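Side-chain contacts in MS5a (Brassica napus, PDB 6L77), which is of unknown function but is tied to meiosis and, through cystatin-like folds, probably enhances papain activity in a non-canonical way: residues 23-26 and 27-31; 174-177 and 178-182. All coordinates share one frame; numbering follows the deposited sequence. Where two conformers were deposited one is given.

Contact 1. Residues 23-26 and 27-31; sequences HRYN and MLEGT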
loop_
_atom_site.group_PDB
_atom_site.type_symbol
_atom_site.label_atom_id
_atom_site.label_comp_id
_atom_site.label_asym_id
_atom_site.label_seq_id
_atom_site.Cartn_x
_atom_site.Cartn_y
_atom_site.Cartn_z
ATOM N N HIS A 23 0.719 -8.399 2.443
ATOM C CA HIS A 23 1.742 -7.441 2.872
ATOM C C HIS A 23 1.761 -7.292 4.393
ATOM O O HIS A 23 2.825 -7.330 5.024
ATOM C CB HIS A 23 1.458 -6.101 2.165
ATOM C CG HIS A 23 2.080 -4.892 2.795
ATOM N ND1 HIS A 23 3.417 -4.810 3.131
ATOM C CD2 HIS A 23 1.545 -3.681 3.090
ATOM C CE1 HIS A 23 3.670 -3.610 3.632
ATOM N NE2 HIS A 23 2.551 -2.904 3.615
ATOM N N ARG A 24 0.596 -7.104 5.001
ATOM C CA ARG A 24 0.531 -6.954 6.455
ATOM C C ARG A 24 1.050 -8.205 7.150
ATOM O O ARG A 24 1.910 -8.126 8.038
ATOM C CB ARG A 24 -0.915 -6.648 6.876
ATOM C CG ARG A 24 -1.154 -6.642 8.393
ATOM C CD ARG A 24 -2.557 -6.173 8.739
ATOM N NE ARG A 24 -2.776 -6.125 10.190
ATOM C CZ ARG A 24 -3.276 -7.125 10.906
ATOM N NH1 ARG A 24 -3.628 -8.258 10.317
ATOM N NH2 ARG A 24 -3.441 -6.990 12.214
ATOM N N TYR A 25 0.573 -9.375 6.722
ATOM C CA TYR A 25 1.020 -10.638 7.315
ATOM C C TYR A 25 2.518 -10.851 7.123
ATOM O O TYR A 25 3.244 -11.150 8.078
ATOM C CB TYR A 25 0.246 -11.806 6.696
ATOM C CG TYR A 25 0.572 -13.132 7.323
ATOM C CD1 TYR A 25 -0.062 -13.543 8.495
ATOM C CD2 TYR A 25 1.516 -13.980 6.746
ATOM C CE1 TYR A 25 0.236 -14.770 9.076
ATOM C CE2 TYR A 25 1.821 -15.205 7.321
ATOM C CZ TYR A 25 1.176 -15.590 8.482
ATOM O OH TYR A 25 1.468 -16.807 9.058
ATOM N N ASN A 26 2.993 -10.721 5.885
ATOM C CA ASN A 26 4.404 -10.989 5.601
ATOM C C ASN A 26 5.316 -10.080 6.409
ATOM O O ASN A 26 6.379 -10.510 6.877
ATOM C CB ASN A 26 4.702 -10.802 4.115
ATOM C CG ASN A 26 4.220 -11.956 3.276
ATOM O OD1 ASN A 26 4.135 -13.098 3.749
ATOM N ND2 ASN A 26 3.919 -11.675 2.013
HETATM N N MSE A 27 4.928 -8.828 6.584
HETATM C CA MSE A 27 5.778 -7.892 7.300
HETATM C C MSE A 27 5.808 -8.206 8.779
HETATM O O MSE A 27 6.846 -8.108 9.421
HETATM C CB MSE A 27 5.311 -6.460 7.057
HETATM C CG MSE A 27 5.437 -6.053 5.605
HETATM SE SE MSE A 27 7.095 -5.084 5.284
HETATM C CE MSE A 27 6.644 -3.614 6.470
ATOM N N LEU A 28 4.661 -8.592 9.324
ATOM C CA LEU A 28 4.596 -8.888 10.749
ATOM C C LEU A 28 5.252 -10.219 11.077
ATOM O O LEU A 28 5.831 -10.383 12.159
ATOM C CB LEU A 28 3.141 -8.902 11.196
ATOM C CG LEU A 28 2.486 -7.534 11.318
ATOM C CD1 LEU A 28 0.984 -7.683 11.490
ATOM C CD2 LEU A 28 3.098 -6.791 12.489
ATOM N N GLU A 29 5.162 -11.183 10.172
ATOM C CA GLU A 29 5.619 -12.538 10.436
ATOM C C GLU A 29 6.985 -12.839 9.835
ATOM O O GLU A 29 7.560 -13.886 10.143
ATOM C CB GLU A 29 4.596 -13.542 9.891
ATOM C CG GLU A 29 3.243 -13.438 10.551
ATOM C CD GLU A 29 3.326 -13.638 12.048
ATOM O OE1 GLU A 29 2.816 -12.781 12.795
ATOM O OE2 GLU A 29 3.920 -14.648 12.473
ATOM N N GLY A 30 7.518 -11.959 8.996
ATOM C CA GLY A 30 8.775 -12.250 8.331
ATOM C C GLY A 30 8.680 -13.359 7.308
ATOM O O GLY A 30 9.636 -14.118 7.135
ATOM N N THR A 31 7.558 -13.464 6.612
ATOM C CA THR A 31 7.299 -14.553 5.681
ATOM C C THR A 31 7.266 -14.029 4.250
ATOM O O THR A 31 7.392 -12.828 3.988
ATOM C CB THR A 31 5.984 -15.254 6.032
ATOM O OG1 THR A 31 4.933 -14.277 6.136
ATOM C CG2 THR A 31 6.101 -15.997 7.357
HETATM O O HOH W 1 9.001 -10.922 4.967
#
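Asn26 OD1 accepts a hydrogen bond from Thr31 OG1 at 2.8 Å, in the carbonyl plane and on a lone pair, the two side chains crossing at about a right angle. CG of Asn26 stands anti to its carbonyl carbon (chi1 -77°), which folds the amide back beside the backbone N and toward the residues that follow the helix. OD1 also accepts from Leu33 N. The backbone oxygen of the same residue, Asn26 O, is held by the chain leaving the helix: Thr31 N donates at 3.2 Å, in plane on a lone pair, and Gly30 N adds a weak bond at 2.8 Å. A water sits 2.7 Å from Thr31 O and near Asn26 O as well. Helix 12-29 ends here: Gly30, with phi 69°, turns the chain away, and the Thr31 N to Asn26 O bond is the six-to-one bond familiar from Schellman motifs. The turn before is ordinary helix, with Glu29 N reaching Tyr25 O at 2.8 Å. Above that bond Glu29 CG lies over one face of the Tyr25 phenol, 3.7 Å from the ring centroid and 15° off the normal, a CH-pi contact displaced toward the rim; Phe69 meets this ring edge-to-face. On another side of the helix Met27, a selenomethionine, sets CG 3.4 Å from His23 ND1, while SE stands at the imidazole edge. The imidazole is tied at NE2 to Tyr142 OH. Arg24 runs extended, and its NE and NH1 are satisfied by His217 O and Ser88 OG; Leu28 CD1 lies over one guanidinium face and also touches Arg24 CG at 3.9 Å.

Contact 2. Residues 174-177 and 178-182; sequences VPRE and TVLKS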
loop_
_atom_site.group_PDB
_atom_site.type_symbol
_atom_site.label_atom_id
_atom_site.label_comp_id
_atom_site.label_asym_id
_atom_site.label_seq_id
_atom_site.Cartn_x
_atom_site.Cartn_y
_atom_site.Cartn_z
ATOM N N VAL A 174 15.320 6.236 12.982
ATOM C CA VAL A 174 15.595 4.797 13.014
ATOM C C VAL A 174 16.500 4.430 11.842
ATOM O O VAL A 174 16.656 5.214 10.892
ATOM C CB VAL A 174 14.287 3.973 12.983
ATOM C CG1 VAL A 174 13.419 4.319 14.189
ATOM C CG2 VAL A 174 13.519 4.208 11.687
ATOM N N PRO A 175 17.117 3.238 11.873
ATOM C CA PRO A 175 17.925 2.812 10.717
ATOM C C PRO A 175 17.052 2.636 9.484
ATOM O O PRO A 175 15.876 2.275 9.570
ATOM C CB PRO A 175 18.530 1.471 11.168
ATOM C CG PRO A 175 18.485 1.506 12.656
ATOM C CD PRO A 175 17.212 2.262 12.975
ATOM N N ARG A 176 17.659 2.879 8.320
ATOM C CA ARG A 176 16.946 2.730 7.051
ATOM C C ARG A 176 16.319 1.346 6.918
ATOM O O ARG A 176 15.203 1.213 6.412
ATOM C CB ARG A 176 17.914 2.999 5.896
ATOM C CG ARG A 176 17.349 2.811 4.481
ATOM C CD ARG A 176 18.434 3.277 3.483
ATOM N NE ARG A 176 18.568 4.727 3.598
ATOM C CZ ARG A 176 18.407 5.575 2.592
ATOM N NH1 ARG A 176 18.178 5.113 1.366
ATOM N NH2 ARG A 176 18.488 6.881 2.813
ATOM N N GLU A 177 17.020 0.302 7.373
ATOM C CA GLU A 177 16.473 -1.049 7.274
ATOM C C GLU A 177 15.143 -1.166 8.012
ATOM O O GLU A 177 14.225 -1.859 7.554
ATOM C CB GLU A 177 17.480 -2.065 7.823
ATOM C CG GLU A 177 18.892 -1.909 7.287
ATOM C CD GLU A 177 19.724 -0.949 8.122
ATOM O OE1 GLU A 177 20.277 -1.382 9.161
ATOM O OE2 GLU A 177 19.803 0.238 7.755
ATOM N N THR A 178 15.026 -0.502 9.164
ATOM C CA THR A 178 13.764 -0.503 9.900
ATOM C C THR A 178 12.664 0.181 9.105
ATOM O O THR A 178 11.515 -0.283 9.092
ATOM C CB THR A 178 13.960 0.193 11.246
ATOM O OG1 THR A 178 14.931 -0.538 12.003
ATOM C CG2 THR A 178 12.652 0.261 12.023
ATOM N N VAL A 179 12.992 1.287 8.433
ATOM C CA VAL A 179 11.982 1.994 7.651
ATOM C C VAL A 179 11.394 1.085 6.582
ATOM O O VAL A 179 10.189 1.123 6.303
ATOM C CB VAL A 179 12.592 3.267 7.039
ATOM C CG1 VAL A 179 11.563 4.022 6.230
ATOM C CG2 VAL A 179 13.150 4.175 8.149
ATOM N N LEU A 180 12.231 0.260 5.959
ATOM C CA LEU A 180 11.797 -0.569 4.835
ATOM C C LEU A 180 11.176 -1.899 5.248
ATOM O O LEU A 180 10.314 -2.418 4.524
ATOM C CB LEU A 180 12.990 -0.846 3.916
ATOM C CG LEU A 180 13.496 0.366 3.147
ATOM C CD1 LEU A 180 14.977 0.196 2.760
ATOM C CD2 LEU A 180 12.621 0.545 1.908
ATOM N N LYS A 181 11.600 -2.481 6.375
ATOM C CA LYS A 181 11.255 -3.865 6.685
ATOM C C LYS A 181 10.296 -4.038 7.857
ATOM O O LYS A 181 9.748 -5.130 8.019
ATOM C CB LYS A 181 12.530 -4.684 6.976
ATOM C CG LYS A 181 13.462 -4.869 5.783
ATOM C CD LYS A 181 14.632 -5.787 6.143
ATOM C CE LYS A 181 15.762 -5.695 5.129
ATOM N NZ LYS A 181 15.390 -6.225 3.794
ATOM N N SER A 182 10.097 -3.029 8.696
ATOM C CA SER A 182 9.204 -3.173 9.835
ATOM C C SER A 182 7.880 -2.474 9.563
ATOM O O SER A 182 7.840 -1.411 8.938
ATOM C CB SER A 182 9.824 -2.615 11.112
ATOM O OG SER A 182 9.701 -1.215 11.159
#
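Glu177 O is gripped by two donors of the next turn, Lys181 N at 2.9 Å and, weakly, Leu180 N. Both bonds belong to the short helix 176-181, which links strands 161-170 and 186-195 of the cystatin-like antiparallel sheet. At its C-terminal end Ser182 holds Thr178 O twice, by OG at 2.9 Å and by N at 3.1 Å, the two donors arriving from opposite faces of the carbonyl plane. At the other end Pro175 occupies the N-cap position; its O accepts from Val179 N at 3.3 Å and, weakly, from Thr178 N. With chi1 at -61°, Thr178 turns OG1 back beside its own backbone N, 3.7 Å from Pro175 CD, and sends CG2 to the Val174 side chain, which crosses it at about a right angle. An alanine here, lacking OG1 and CG2, is likely to open a gap beside Val174 CG2 and take from the Pro175 ring its neighbour in the first turn. Arg176 and Leu180 lie side by side and point the same way, with CG of the arginine 3.9 Å from CD1 of the leucine; the guanidinium end bonds to Lys127 O and forms a salt bridge with Asp132. Val179 faces strand 161-170, touching Val168 and Thr170, and its CG2 meets Val174 CG2 at 3.6 Å.

How the contacts relate
The contacts come in series along this C-terminal part of MS5a: contact 1 ends helix 12-29, just before strand 34-45, and contact 2 spans helix 176-181, between strands 161-170 and 186-195. Both helices are joined to the same antiparallel sheet, whose order keeps strands 34-45 and 161-170 far apart, yet the contact centres lie only about 14 Å from each other. They touch through the Met27 side chain, whose CE is 3.5 Å from Ser182 O. Trp138 bridges them too, packing on Met27 and bonding through NE1 to Leu180 O. Segments distant in sequence thus meet where helix 138-150 begins.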